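Local atomic coordinates of pesticidal crystal protein Cry2Aa (Bacillus thuringiensis serovar kurstaki, PDB entry 1I5P), a protein that binds midgut epithelial cells of dipteran and lepidopteran larvae and promotes their colloid-osmotic lysis, killing insects as a three-domain delta-endotoxin. Residues N88-I93 against F177-N182; L172-F177 against T246-N251; E396-T401 against Y421-I426; G593-S598 against I622-T627. One frame throughout, in Å; residues are numbered along the deposited sequence.

Interaction 1: residues N88-I93 against F177-N182; sequences NLMQDI and FAQAAN
M90 and Q179 carry this contact through van der Waals packing of a thioether on an aliphatic stem. The closest approach is M90 CE to Q179 CB at 3.5 Å, and SD rests beside the same stem, 3.8 Å from Q179 CB and 3.9 Å from Q179 CG. M90 gets there by folding: its CG lies beside the backbone N (chi1 -74°), and further bends at chi2 and chi3 swing the methyl across the gap, since its CB does not itself aim at the other helix. The two side chains meet at a slant. A lighter apolar touch comes from I93, whose CD1 reaches Q179 CG at 4.1 Å, the branches running roughly at right angles. So M90 and I93 both sit against the CH2 groups of one glutamine.

The polar element is the amide of Q179, turned off by the bend at chi2 (-58°). No hydrogen bond crosses between the segments; NE2 instead makes a weak one with Y255 OH on helix 238-259. The three residues are buried. Helix 107-135 closes in through L117 on M90, while I93 also packs on P175 and L176 of helix 170-193 and on N251 of helix 238-259.

Interaction 2: residues L172-F177 against T246-N251; sequences LLLPLF and TYMFLN
N251 and P175 meet where the two segments come nearest, CA to CA at 5.2 Å. CB of N251 lies against the proline ring, 3.9 Å from P175 CB and about as far from P175 CG. One atom on, CG still touches P175 CB, and there the amide divides. OD1 stays on the proline side, 3.7 Å from P175 CB. ND2 turns back to its own helix and donates to Y247 O at 3.0 Å, with an N-H...O angle of 158°. The acceptor lies in the plane of the amide, and this bond fixes the amide's turn. The same carbonyl also takes the backbone N of N251, from the opposite face. ND2 thereby sits 3.2 Å above the Y247 ring plane, toward the rim. P175 CG meets that ring at its edge, while Y247 OH is bonded to T97 OG1 of helix 88-101. L174 and M248 add a loose apolar touch.

A water donates to both P175 O and N251 O, though it has more acceptors in reach than protons. Helix 170-193 is kinked around P175, and helix 238-259 has a wider pi-type turn at 249-251. The segment axes run nearly parallel, 24° apart, as suits the helical bundle of a delta-endotoxin N-terminal domain, in which helix 170-193 is the central helix, as in other three-domain toxins.

Interaction 3: residues E396-T401 against Y421-I426; sequences ESFQTT and YFIRNI
F398 leans toward I426 with its ring carbon CG beside the backbone N (chi1 -55°), and I426 answers with an extended CG1-CD1 arm (chi2 173°) coming from the opposite direction. The arm ends over a face of the phenyl ring: CD1 lies 3.8 Å from the F398 ring centroid and 19° off the normal, a CH-pi contact displaced a little toward the CE2 side, where the approach to I426 CD1 is 3.6 Å. I423 takes the rim instead, its CD1 near the ring plane and 4.2 Å from F398 CD2. One aromatic ring thus receives two isoleucines, one on a face and one at the edge.

That I423 and I426, three residues apart, both point at F398 follows from the classic beta bulge formed by R424 and N425 opposite V467, which shifts the strand's alternation. Further out, T401 CG2 touches the edge of the F422 ring, 4.2 Å from CE2.

The two strands belong to different sheets of the beta-prism domain. Strand 397-400 pairs with 373-377 and with 405-407, where F398 makes backbone hydrogen bonds with C406, itself in a disulfide with C362; strand 422-430 pairs with 462-469. L308 and I311 of strand 308-321 join the apolar cluster. E396 OE1 accepts from L464 N, a polar link between the sheets close by, but between these two segments the contact is apolar, resting on burial and dispersion.

Interaction 4: residues G593-S598 against I622-T627; sequences GNIVAS and IMFVPT
I595 runs at about a right angle to F624 and meets the ring at its edge. CD1 of I595 is 3.5 Å from F624 CE2 and 3.6 Å from F624 CD2, with CG1 in the ring plane behind it, 3.8 Å from CE2. The isoleucine pays for this with a crowded position, its CG1 lying between the backbone N and the carbonyl carbon (chi1 71°), from where chi2 carries CD1 out toward the ring. F624 is oriented by other neighbours as well: F494 of strand 493-496 stacks with it, and L605 of strand 602-610 packs on it.

These residues belong to the lectin-like jelly-roll sandwich at the C-terminal end of the toxin. Strands 585-597 and 617-626 both pair with strand 541-550 in one curled sheet, while strand 602-610, which L605 represents here, belongs to the other sheet. F624 therefore faces the interior between the layers, and I595, buried on the same sheet, packs against its ring edge.

At the partly exposed end N594 and T627 slant past each other. The modelled separation of N594 ND2 from T627 CG2, 3.0 Å, is too short for an amide against a methyl, and the detail there is doubtful. The backbone N of T627 is hydrogen-bonded to Y491 OH.

How the interactions relate
Interactions 1 and 2 form one buried cluster in the helical domain: their centres are 9 Å apart, both use helix 170-193, and they share F177. Their segments alternate along the chain. Helix 170-193 packs on helix 88-101 in interaction 1 and on helix 238-259 in interaction 2. Interactions 3 and 4 follow in series, in the middle and C-terminal domains. Interaction 3 lies about 25 Å, centre to centre, from interaction 2, yet L250 CD2 touches Y421 OH at 3.8 Å, a point where helical and prism domains meet. Interaction 4 stands apart, its centre 32 to 36 Å from the others, consistent with three separately built cores in one toxin.

Interaction 1: residues N88-I93 against F177-N182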
loop_
_atom_site.group_PDB
_atom_site.type_symbol
_atom_site.label_atom_id
_atom_site.label_comp_id
_atom_site.label_asym_id
_atom_site.label_seq_id
_atom_site.Cartn_x
_atom_site.Cartn_y
_atom_site.Cartn_z
ATOM N N ASN A 88 8.652 24.566 6.527
ATOM C CA ASN A 88 9.762 23.661 6.821
ATOM C C ASN A 88 9.540 22.183 6.483
ATOM O O ASN A 88 10.471 21.511 6.047
ATOM C CB ASN A 88 10.193 23.800 8.291
ATOM C CG ASN A 88 9.306 23.024 9.247
ATOM O OD1 ASN A 88 8.200 23.455 9.576
ATOM N ND2 ASN A 88 9.793 21.872 9.705
ATOM N N LEU A 89 8.330 21.669 6.686
ATOM C CA LEU A 89 8.079 20.259 6.378
ATOM C C LEU A 89 8.109 20.007 4.870
ATOM O O LEU A 89 8.562 18.951 4.414
ATOM C CB LEU A 89 6.739 19.799 6.975
ATOM C CG LEU A 89 6.648 19.820 8.507
ATOM C CD1 LEU A 89 5.319 19.233 8.955
ATOM C CD2 LEU A 89 7.803 19.027 9.115
ATOM N N MET A 90 7.625 20.972 4.095
ATOM C CA MET A 90 7.645 20.833 2.648
ATOM C C MET A 90 9.093 20.980 2.183
ATOM O O MET A 90 9.546 20.259 1.295
ATOM C CB MET A 90 6.770 21.903 1.997
ATOM C CG MET A 90 5.282 21.658 2.151
ATOM S SD MET A 90 4.764 20.142 1.315
ATOM C CE MET A 90 4.262 20.796 -0.294
ATOM N N GLN A 91 9.825 21.909 2.791
ATOM C CA GLN A 91 11.214 22.109 2.409
ATOM C C GLN A 91 12.010 20.845 2.706
ATOM O O GLN A 91 12.882 20.466 1.937
ATOM C CB GLN A 91 11.834 23.295 3.159
ATOM C CG GLN A 91 11.182 24.638 2.866
ATOM C CD GLN A 91 11.871 25.788 3.576
ATOM O OE1 GLN A 91 12.590 25.588 4.555
ATOM N NE2 GLN A 91 11.644 27.006 3.093
ATOM N N ASP A 92 11.701 20.191 3.821
ATOM C CA ASP A 92 12.405 18.973 4.200
ATOM C C ASP A 92 12.083 17.811 3.264
ATOM O O ASP A 92 12.936 16.973 2.982
ATOM C CB ASP A 92 12.060 18.589 5.638
ATOM C CG ASP A 92 12.625 17.241 6.023
ATOM O OD1 ASP A 92 13.853 17.153 6.260
ATOM O OD2 ASP A 92 11.842 16.266 6.080
ATOM N N ILE A 93 10.842 17.753 2.795
ATOM C CA ILE A 93 10.441 16.698 1.872
ATOM C C ILE A 93 11.319 16.799 0.628
ATOM O O ILE A 93 11.855 15.801 0.152
ATOM C CB ILE A 93 8.962 16.848 1.463
ATOM C CG1 ILE A 93 8.064 16.339 2.599
ATOM C CG2 ILE A 93 8.692 16.091 0.162
ATOM C CD1 ILE A 93 6.573 16.546 2.353
ATOM N N PHE A 177 4.776 17.932 -5.528
ATOM C CA PHE A 177 3.604 18.092 -6.376
ATOM C C PHE A 177 2.428 17.303 -5.807
ATOM O O PHE A 177 1.289 17.766 -5.824
ATOM C CB PHE A 177 3.886 17.631 -7.810
ATOM C CG PHE A 177 2.655 17.605 -8.676
ATOM C CD1 PHE A 177 2.127 18.785 -9.192
ATOM C CD2 PHE A 177 1.969 16.413 -8.891
ATOM C CE1 PHE A 177 0.930 18.780 -9.902
ATOM C CE2 PHE A 177 0.771 16.396 -9.599
ATOM C CZ PHE A 177 0.250 17.585 -10.105
ATOM N N ALA A 178 2.707 16.108 -5.299
ATOM C CA ALA A 178 1.660 15.274 -4.721
ATOM C C ALA A 178 1.011 15.997 -3.549
ATOM O O ALA A 178 -0.212 16.009 -3.422
ATOM C CB ALA A 178 2.239 13.950 -4.257
ATOM N N GLN A 179 1.830 16.598 -2.690
ATOM C CA GLN A 179 1.296 17.334 -1.549
ATOM C C GLN A 179 0.433 18.499 -2.041
ATOM O O GLN A 179 -0.638 18.753 -1.496
ATOM C CB GLN A 179 2.427 17.869 -0.665
ATOM C CG GLN A 179 3.168 16.815 0.159
ATOM C CD GLN A 179 2.250 16.029 1.083
ATOM O OE1 GLN A 179 1.195 16.516 1.492
ATOM N NE2 GLN A 179 2.656 14.807 1.426
ATOM N N ALA A 180 0.899 19.198 -3.075
ATOM C CA ALA A 180 0.154 20.331 -3.621
ATOM C C ALA A 180 -1.136 19.854 -4.288
ATOM O O ALA A 180 -2.171 20.515 -4.208
ATOM C CB ALA A 180 1.013 21.096 -4.625
ATOM N N ALA A 181 -1.066 18.710 -4.960
ATOM C CA ALA A 181 -2.242 18.151 -5.606
ATOM C C ALA A 181 -3.238 17.799 -4.506
ATOM O O ALA A 181 -4.447 17.950 -4.683
ATOM C CB ALA A 181 -1.870 16.906 -6.414
ATOM N N ASN A 182 -2.728 17.342 -3.362
ATOM C CA ASN A 182 -3.584 17.003 -2.227
ATOM C C ASN A 182 -4.389 18.228 -1.822
ATOM O O ASN A 182 -5.589 18.149 -1.572
ATOM C CB ASN A 182 -2.754 16.566 -1.014
ATOM C CG ASN A 182 -2.391 15.099 -1.041
ATOM O OD1 ASN A 182 -2.983 14.316 -1.777
ATOM N ND2 ASN A 182 -1.428 14.713 -0.209
#

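Interaction 2: residues L172-F177 against T246-N251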
loop_
_atom_site.group_PDB
_atom_site.type_symbol
_atom_site.label_atom_id
_atom_site.label_comp_id
_atom_site.label_asym_id
_atom_site.label_seq_id
_atom_site.Cartn_x
_atom_site.Cartn_y
_atom_site.Cartn_z
ATOM N N LEU A 172 12.024 14.433 -8.996
ATOM C CA LEU A 172 12.522 15.021 -7.763
ATOM C C LEU A 172 11.464 15.860 -7.052
ATOM O O LEU A 172 11.416 15.902 -5.823
ATOM C CB LEU A 172 13.754 15.881 -8.061
ATOM C CG LEU A 172 14.412 16.569 -6.863
ATOM C CD1 LEU A 172 14.534 15.584 -5.708
ATOM C CD2 LEU A 172 15.786 17.099 -7.272
ATOM N N LEU A 173 10.617 16.516 -7.836
ATOM C CA LEU A 173 9.566 17.365 -7.301
ATOM C C LEU A 173 8.242 16.631 -7.105
ATOM O O LEU A 173 7.302 17.179 -6.533
ATOM C CB LEU A 173 9.344 18.552 -8.239
ATOM C CG LEU A 173 10.517 19.523 -8.405
ATOM C CD1 LEU A 173 10.255 20.468 -9.569
ATOM C CD2 LEU A 173 10.702 20.309 -7.111
ATOM N N LEU A 174 8.167 15.389 -7.573
ATOM C CA LEU A 174 6.924 14.624 -7.469
ATOM C C LEU A 174 6.309 14.601 -6.054
ATOM O O LEU A 174 5.099 14.785 -5.908
ATOM C CB LEU A 174 7.125 13.202 -7.995
ATOM C CG LEU A 174 5.847 12.465 -8.427
ATOM C CD1 LEU A 174 5.085 13.289 -9.475
ATOM C CD2 LEU A 174 6.202 11.092 -8.985
ATOM N N PRO A 175 7.123 14.382 -5.005
ATOM C CA PRO A 175 6.558 14.364 -3.652
ATOM C C PRO A 175 5.891 15.701 -3.345
ATOM O O PRO A 175 4.782 15.745 -2.832
ATOM C CB PRO A 175 7.778 14.088 -2.774
ATOM C CG PRO A 175 8.604 13.212 -3.653
ATOM C CD PRO A 175 8.532 13.956 -4.977
ATOM N N LEU A 176 6.562 16.794 -3.682
ATOM C CA LEU A 176 6.001 18.122 -3.437
ATOM C C LEU A 176 4.736 18.327 -4.260
ATOM O O LEU A 176 3.735 18.833 -3.757
ATOM C CB LEU A 176 7.020 19.212 -3.782
ATOM C CG LEU A 176 8.256 19.380 -2.890
ATOM C CD1 LEU A 176 8.964 20.681 -3.261
ATOM C CD2 LEU A 176 7.849 19.419 -1.417
ATOM N N PHE A 177 4.776 17.932 -5.528
ATOM C CA PHE A 177 3.604 18.092 -6.376
ATOM C C PHE A 177 2.428 17.303 -5.807
ATOM O O PHE A 177 1.289 17.766 -5.824
ATOM C CB PHE A 177 3.886 17.631 -7.810
ATOM C CG PHE A 177 2.655 17.605 -8.676
ATOM C CD1 PHE A 177 2.127 18.785 -9.192
ATOM C CD2 PHE A 177 1.969 16.413 -8.891
ATOM C CE1 PHE A 177 0.930 18.780 -9.902
ATOM C CE2 PHE A 177 0.771 16.396 -9.599
ATOM C CZ PHE A 177 0.250 17.585 -10.105
ATOM N N THR A 246 9.010 2.136 -2.424
ATOM C CA THR A 246 8.475 2.498 -1.123
ATOM C C THR A 246 8.476 4.003 -0.941
ATOM O O THR A 246 7.466 4.589 -0.542
ATOM C CB THR A 246 9.292 1.856 0.008
ATOM O OG1 THR A 246 9.040 0.445 0.024
ATOM C CG2 THR A 246 8.924 2.458 1.354
ATOM N N TYR A 247 9.611 4.625 -1.246
ATOM C CA TYR A 247 9.742 6.064 -1.109
ATOM C C TYR A 247 8.643 6.785 -1.891
ATOM O O TYR A 247 7.960 7.657 -1.354
ATOM C CB TYR A 247 11.117 6.532 -1.603
ATOM C CG TYR A 247 11.422 7.955 -1.202
ATOM C CD1 TYR A 247 12.177 8.237 -0.058
ATOM C CD2 TYR A 247 10.892 9.026 -1.922
ATOM C CE1 TYR A 247 12.389 9.555 0.358
ATOM C CE2 TYR A 247 11.095 10.341 -1.513
ATOM C CZ TYR A 247 11.841 10.598 -0.374
ATOM O OH TYR A 247 12.005 11.902 0.045
ATOM N N MET A 248 8.466 6.417 -3.158
ATOM C CA MET A 248 7.443 7.044 -3.999
ATOM C C MET A 248 6.013 6.663 -3.614
ATOM O O MET A 248 5.089 7.468 -3.751
ATOM C CB MET A 248 7.695 6.706 -5.470
ATOM C CG MET A 248 8.946 7.371 -6.055
ATOM S SD MET A 248 8.876 9.184 -5.974
ATOM C CE MET A 248 10.639 9.617 -5.903
ATOM N N PHE A 249 5.814 5.446 -3.125
ATOM C CA PHE A 249 4.469 5.048 -2.735
ATOM C C PHE A 249 4.023 5.801 -1.478
ATOM O O PHE A 249 2.858 6.166 -1.347
ATOM C CB PHE A 249 4.398 3.536 -2.527
ATOM C CG PHE A 249 3.874 2.797 -3.729
ATOM C CD1 PHE A 249 4.624 2.724 -4.900
ATOM C CD2 PHE A 249 2.602 2.228 -3.713
ATOM C CE1 PHE A 249 4.122 2.097 -6.035
ATOM C CE2 PHE A 249 2.085 1.595 -4.845
ATOM C CZ PHE A 249 2.847 1.530 -6.011
ATOM N N LEU A 250 4.954 6.054 -0.564
ATOM C CA LEU A 250 4.622 6.776 0.661
ATOM C C LEU A 250 4.498 8.280 0.429
ATOM O O LEU A 250 3.659 8.942 1.043
ATOM C CB LEU A 250 5.683 6.518 1.730
ATOM C CG LEU A 250 5.623 5.154 2.428
ATOM C CD1 LEU A 250 6.821 4.997 3.350
ATOM C CD2 LEU A 250 4.324 5.043 3.211
ATOM N N ASN A 251 5.333 8.803 -0.466
ATOM C CA ASN A 251 5.362 10.226 -0.790
ATOM C C ASN A 251 4.397 10.640 -1.884
ATOM O O ASN A 251 4.020 11.810 -1.973
ATOM C CB ASN A 251 6.767 10.634 -1.243
ATOM C CG ASN A 251 7.656 11.032 -0.099
ATOM O OD1 ASN A 251 7.578 12.157 0.395
ATOM N ND2 ASN A 251 8.506 10.109 0.339
HETATM O O HOH W 1 4.906 13.852 -0.392
#

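Interaction 3: residues E396-T401 against Y421-I426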
loop_
_atom_site.group_PDB
_atom_site.type_symbol
_atom_site.label_atom_id
_atom_site.label_comp_id
_atom_site.label_asym_id
_atom_site.label_seq_id
_atom_site.Cartn_x
_atom_site.Cartn_y
_atom_site.Cartn_z
ATOM N N GLU A 396 17.465 -12.435 8.690
ATOM C CA GLU A 396 16.225 -13.115 8.358
ATOM C C GLU A 396 15.433 -13.363 9.637
ATOM O O GLU A 396 15.076 -14.503 9.943
ATOM C CB GLU A 396 16.524 -14.454 7.671
ATOM C CG GLU A 396 17.663 -14.426 6.647
ATOM C CD GLU A 396 17.398 -13.517 5.452
ATOM O OE1 GLU A 396 16.233 -13.130 5.231
ATOM O OE2 GLU A 396 18.358 -13.201 4.721
ATOM N N SER A 397 15.165 -12.290 10.378
ATOM C CA SER A 397 14.439 -12.381 11.641
ATOM C C SER A 397 13.156 -11.562 11.613
ATOM O O SER A 397 13.029 -10.612 10.837
ATOM C CB SER A 397 15.341 -11.908 12.785
ATOM O OG SER A 397 14.634 -11.850 14.007
ATOM N N PHE A 398 12.206 -11.929 12.464
ATOM C CA PHE A 398 10.934 -11.227 12.511
ATOM C C PHE A 398 10.438 -11.086 13.942
ATOM O O PHE A 398 10.726 -11.921 14.801
ATOM C CB PHE A 398 9.892 -11.964 11.660
ATOM C CG PHE A 398 10.319 -12.190 10.233
ATOM C CD1 PHE A 398 11.167 -13.245 9.906
ATOM C CD2 PHE A 398 9.904 -11.326 9.218
ATOM C CE1 PHE A 398 11.596 -13.438 8.589
ATOM C CE2 PHE A 398 10.329 -11.513 7.901
ATOM C CZ PHE A 398 11.178 -12.569 7.588
ATOM N N GLN A 399 9.690 -10.018 14.189
ATOM C CA GLN A 399 9.164 -9.753 15.516
ATOM C C GLN A 399 7.685 -9.395 15.412
ATOM O O GLN A 399 7.263 -8.709 14.479
ATOM C CB GLN A 399 9.962 -8.616 16.152
ATOM C CG GLN A 399 9.574 -8.245 17.560
ATOM C CD GLN A 399 10.576 -7.286 18.167
ATOM O OE1 GLN A 399 11.733 -7.645 18.394
ATOM N NE2 GLN A 399 10.144 -6.058 18.420
ATOM N N THR A 400 6.910 -9.866 16.384
ATOM C CA THR A 400 5.467 -9.646 16.425
ATOM C C THR A 400 5.069 -8.430 17.252
ATOM O O THR A 400 5.907 -7.818 17.908
ATOM C CB THR A 400 4.762 -10.873 17.020
ATOM O OG1 THR A 400 5.069 -10.968 18.417
ATOM C CG2 THR A 400 5.231 -12.146 16.322
ATOM N N THR A 401 3.782 -8.089 17.209
ATOM C CA THR A 401 3.248 -6.964 17.973
ATOM C C THR A 401 3.690 -7.170 19.411
ATOM O O THR A 401 3.819 -6.226 20.187
ATOM C CB THR A 401 1.712 -6.937 17.925
ATOM O OG1 THR A 401 1.201 -8.236 18.255
ATOM C CG2 THR A 401 1.233 -6.544 16.537
ATOM N N TYR A 421 1.448 -0.442 9.792
ATOM C CA TYR A 421 1.644 -1.452 8.759
ATOM C C TYR A 421 2.010 -2.754 9.433
ATOM O O TYR A 421 2.799 -2.774 10.381
ATOM C CB TYR A 421 2.773 -1.073 7.793
ATOM C CG TYR A 421 2.382 -0.097 6.705
ATOM C CD1 TYR A 421 2.198 1.255 6.990
ATOM C CD2 TYR A 421 2.239 -0.519 5.381
ATOM C CE1 TYR A 421 1.888 2.164 5.994
ATOM C CE2 TYR A 421 1.928 0.389 4.370
ATOM C CZ TYR A 421 1.756 1.727 4.683
ATOM O OH TYR A 421 1.450 2.631 3.690
ATOM N N PHE A 422 1.426 -3.842 8.951
ATOM C CA PHE A 422 1.725 -5.158 9.492
ATOM C C PHE A 422 2.403 -5.967 8.404
ATOM O O PHE A 422 2.188 -5.728 7.212
ATOM C CB PHE A 422 0.446 -5.892 9.917
ATOM C CG PHE A 422 -0.344 -5.187 10.983
ATOM C CD1 PHE A 422 -1.292 -4.229 10.647
ATOM C CD2 PHE A 422 -0.131 -5.476 12.324
ATOM C CE1 PHE A 422 -2.028 -3.574 11.631
ATOM C CE2 PHE A 422 -0.863 -4.821 13.323
ATOM C CZ PHE A 422 -1.811 -3.866 12.969
ATOM N N ILE A 423 3.239 -6.914 8.808
ATOM C CA ILE A 423 3.873 -7.770 7.828
ATOM C C ILE A 423 2.819 -8.839 7.559
ATOM O O ILE A 423 2.696 -9.800 8.315
ATOM C CB ILE A 423 5.158 -8.413 8.381
ATOM C CG1 ILE A 423 6.233 -7.335 8.572
ATOM C CG2 ILE A 423 5.655 -9.492 7.424
ATOM C CD1 ILE A 423 7.500 -7.841 9.229
ATOM N N ARG A 424 2.036 -8.643 6.503
ATOM C CA ARG A 424 0.982 -9.585 6.150
ATOM C C ARG A 424 1.451 -10.726 5.258
ATOM O O ARG A 424 0.692 -11.649 4.974
ATOM C CB ARG A 424 -0.181 -8.849 5.487
ATOM C CG ARG A 424 -0.934 -7.925 6.442
ATOM C CD ARG A 424 -1.492 -8.687 7.638
ATOM N NE ARG A 424 -2.171 -7.791 8.569
ATOM C CZ ARG A 424 -2.600 -8.143 9.776
ATOM N NH1 ARG A 424 -2.428 -9.385 10.213
ATOM N NH2 ARG A 424 -3.189 -7.244 10.552
ATOM N N ASN A 425 2.693 -10.661 4.804
ATOM C CA ASN A 425 3.234 -11.737 3.988
ATOM C C ASN A 425 4.749 -11.700 3.997
ATOM O O ASN A 425 5.358 -10.663 4.262
ATOM C CB ASN A 425 2.721 -11.663 2.543
ATOM C CG ASN A 425 2.883 -12.989 1.798
ATOM O OD1 ASN A 425 3.104 -14.030 2.409
ATOM N ND2 ASN A 425 2.761 -12.952 0.478
ATOM N N ILE A 426 5.354 -12.851 3.731
ATOM C CA ILE A 426 6.802 -12.963 3.674
ATOM C C ILE A 426 7.141 -13.720 2.400
ATOM O O ILE A 426 6.413 -14.621 1.984
ATOM C CB ILE A 426 7.370 -13.733 4.885
ATOM C CG1 ILE A 426 7.154 -12.916 6.165
ATOM C CG2 ILE A 426 8.855 -14.008 4.684
ATOM C CD1 ILE A 426 7.519 -13.653 7.439
#

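Interaction 4: residues G593-S598 against I622-T627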
loop_
_atom_site.group_PDB
_atom_site.type_symbol
_atom_site.label_atom_id
_atom_site.label_comp_id
_atom_site.label_asym_id
_atom_site.label_seq_id
_atom_site.Cartn_x
_atom_site.Cartn_y
_atom_site.Cartn_z
ATOM N N GLY A 593 -25.472 -2.874 -7.056
ATOM C CA GLY A 593 -26.775 -2.852 -6.424
ATOM C C GLY A 593 -26.699 -2.879 -4.912
ATOM O O GLY A 593 -25.614 -2.921 -4.324
ATOM N N ASN A 594 -27.867 -2.855 -4.283
ATOM C CA ASN A 594 -27.969 -2.868 -2.838
ATOM C C ASN A 594 -27.780 -4.270 -2.265
ATOM O O ASN A 594 -28.345 -5.238 -2.767
ATOM C CB ASN A 594 -29.327 -2.308 -2.420
ATOM C CG ASN A 594 -29.548 -2.375 -0.926
ATOM O OD1 ASN A 594 -29.994 -3.396 -0.398
ATOM N ND2 ASN A 594 -29.225 -1.292 -0.232
ATOM N N ILE A 595 -26.969 -4.372 -1.217
ATOM C CA ILE A 595 -26.717 -5.648 -0.584
ATOM C C ILE A 595 -26.792 -5.503 0.929
ATOM O O ILE A 595 -26.662 -4.400 1.463
ATOM C CB ILE A 595 -25.325 -6.223 -0.987
ATOM C CG1 ILE A 595 -24.194 -5.416 -0.348
ATOM C CG2 ILE A 595 -25.188 -6.228 -2.498
ATOM C CD1 ILE A 595 -23.767 -5.929 1.020
ATOM N N VAL A 596 -27.005 -6.622 1.615
ATOM C CA VAL A 596 -27.098 -6.618 3.068
ATOM C C VAL A 596 -25.932 -7.371 3.692
ATOM O O VAL A 596 -25.734 -8.551 3.418
ATOM C CB VAL A 596 -28.397 -7.288 3.557
ATOM C CG1 VAL A 596 -28.606 -6.979 5.041
ATOM C CG2 VAL A 596 -29.584 -6.809 2.732
ATOM N N ALA A 597 -25.158 -6.681 4.525
ATOM C CA ALA A 597 -24.029 -7.303 5.212
ATOM C C ALA A 597 -24.575 -7.928 6.496
ATOM O O ALA A 597 -24.335 -7.424 7.595
ATOM C CB ALA A 597 -22.965 -6.259 5.542
ATOM N N SER A 598 -25.321 -9.022 6.334
ATOM C CA SER A 598 -25.936 -9.750 7.442
ATOM C C SER A 598 -25.109 -9.690 8.726
ATOM O O SER A 598 -23.923 -10.017 8.723
ATOM C CB SER A 598 -26.157 -11.207 7.033
ATOM O OG SER A 598 -26.830 -11.277 5.787
ATOM N N ILE A 622 -13.292 -3.503 -4.423
ATOM C CA ILE A 622 -14.625 -3.904 -4.013
ATOM C C ILE A 622 -14.989 -2.923 -2.914
ATOM O O ILE A 622 -14.344 -2.890 -1.865
ATOM C CB ILE A 622 -14.617 -5.348 -3.449
ATOM C CG1 ILE A 622 -14.120 -6.320 -4.523
ATOM C CG2 ILE A 622 -16.015 -5.744 -2.979
ATOM C CD1 ILE A 622 -13.735 -7.698 -3.979
ATOM N N MET A 623 -16.010 -2.112 -3.145
ATOM C CA MET A 623 -16.386 -1.145 -2.130
ATOM C C MET A 623 -17.861 -1.100 -1.793
ATOM O O MET A 623 -18.717 -1.024 -2.677
ATOM C CB MET A 623 -15.912 0.254 -2.523
ATOM C CG MET A 623 -16.190 0.607 -3.949
ATOM S SD MET A 623 -14.705 0.504 -4.943
ATOM C CE MET A 623 -15.136 1.680 -6.221
ATOM N N PHE A 624 -18.138 -1.166 -0.493
ATOM C CA PHE A 624 -19.498 -1.107 0.023
ATOM C C PHE A 624 -19.692 0.315 0.529
ATOM O O PHE A 624 -18.954 0.786 1.401
ATOM C CB PHE A 624 -19.692 -2.109 1.160
ATOM C CG PHE A 624 -19.484 -3.536 0.745
ATOM C CD1 PHE A 624 -18.205 -4.047 0.598
ATOM C CD2 PHE A 624 -20.570 -4.360 0.468
ATOM C CE1 PHE A 624 -18.003 -5.361 0.183
ATOM C CE2 PHE A 624 -20.377 -5.683 0.048
ATOM C CZ PHE A 624 -19.089 -6.177 -0.093
ATOM N N VAL A 625 -20.681 0.994 -0.033
ATOM C CA VAL A 625 -20.956 2.372 0.325
ATOM C C VAL A 625 -22.371 2.513 0.882
ATOM O O VAL A 625 -23.304 1.882 0.386
ATOM C CB VAL A 625 -20.791 3.270 -0.926
ATOM C CG1 VAL A 625 -20.983 4.730 -0.563
ATOM C CG2 VAL A 625 -19.408 3.034 -1.538
ATOM N N PRO A 626 -22.544 3.331 1.933
ATOM C CA PRO A 626 -23.877 3.511 2.503
ATOM C C PRO A 626 -24.824 3.895 1.380
ATOM O O PRO A 626 -24.513 4.764 0.558
ATOM C CB PRO A 626 -23.653 4.617 3.521
ATOM C CG PRO A 626 -22.287 4.259 4.046
ATOM C CD PRO A 626 -21.538 4.036 2.746
ATOM N N THR A 627 -25.970 3.228 1.344
ATOM C CA THR A 627 -26.968 3.442 0.299
ATOM C C THR A 627 -27.424 4.881 0.069
ATOM O O THR A 627 -27.817 5.237 -1.038
ATOM C CB THR A 627 -28.218 2.574 0.563
ATOM O OG1 THR A 627 -28.914 3.070 1.713
ATOM C CG2 THR A 627 -27.805 1.131 0.828
#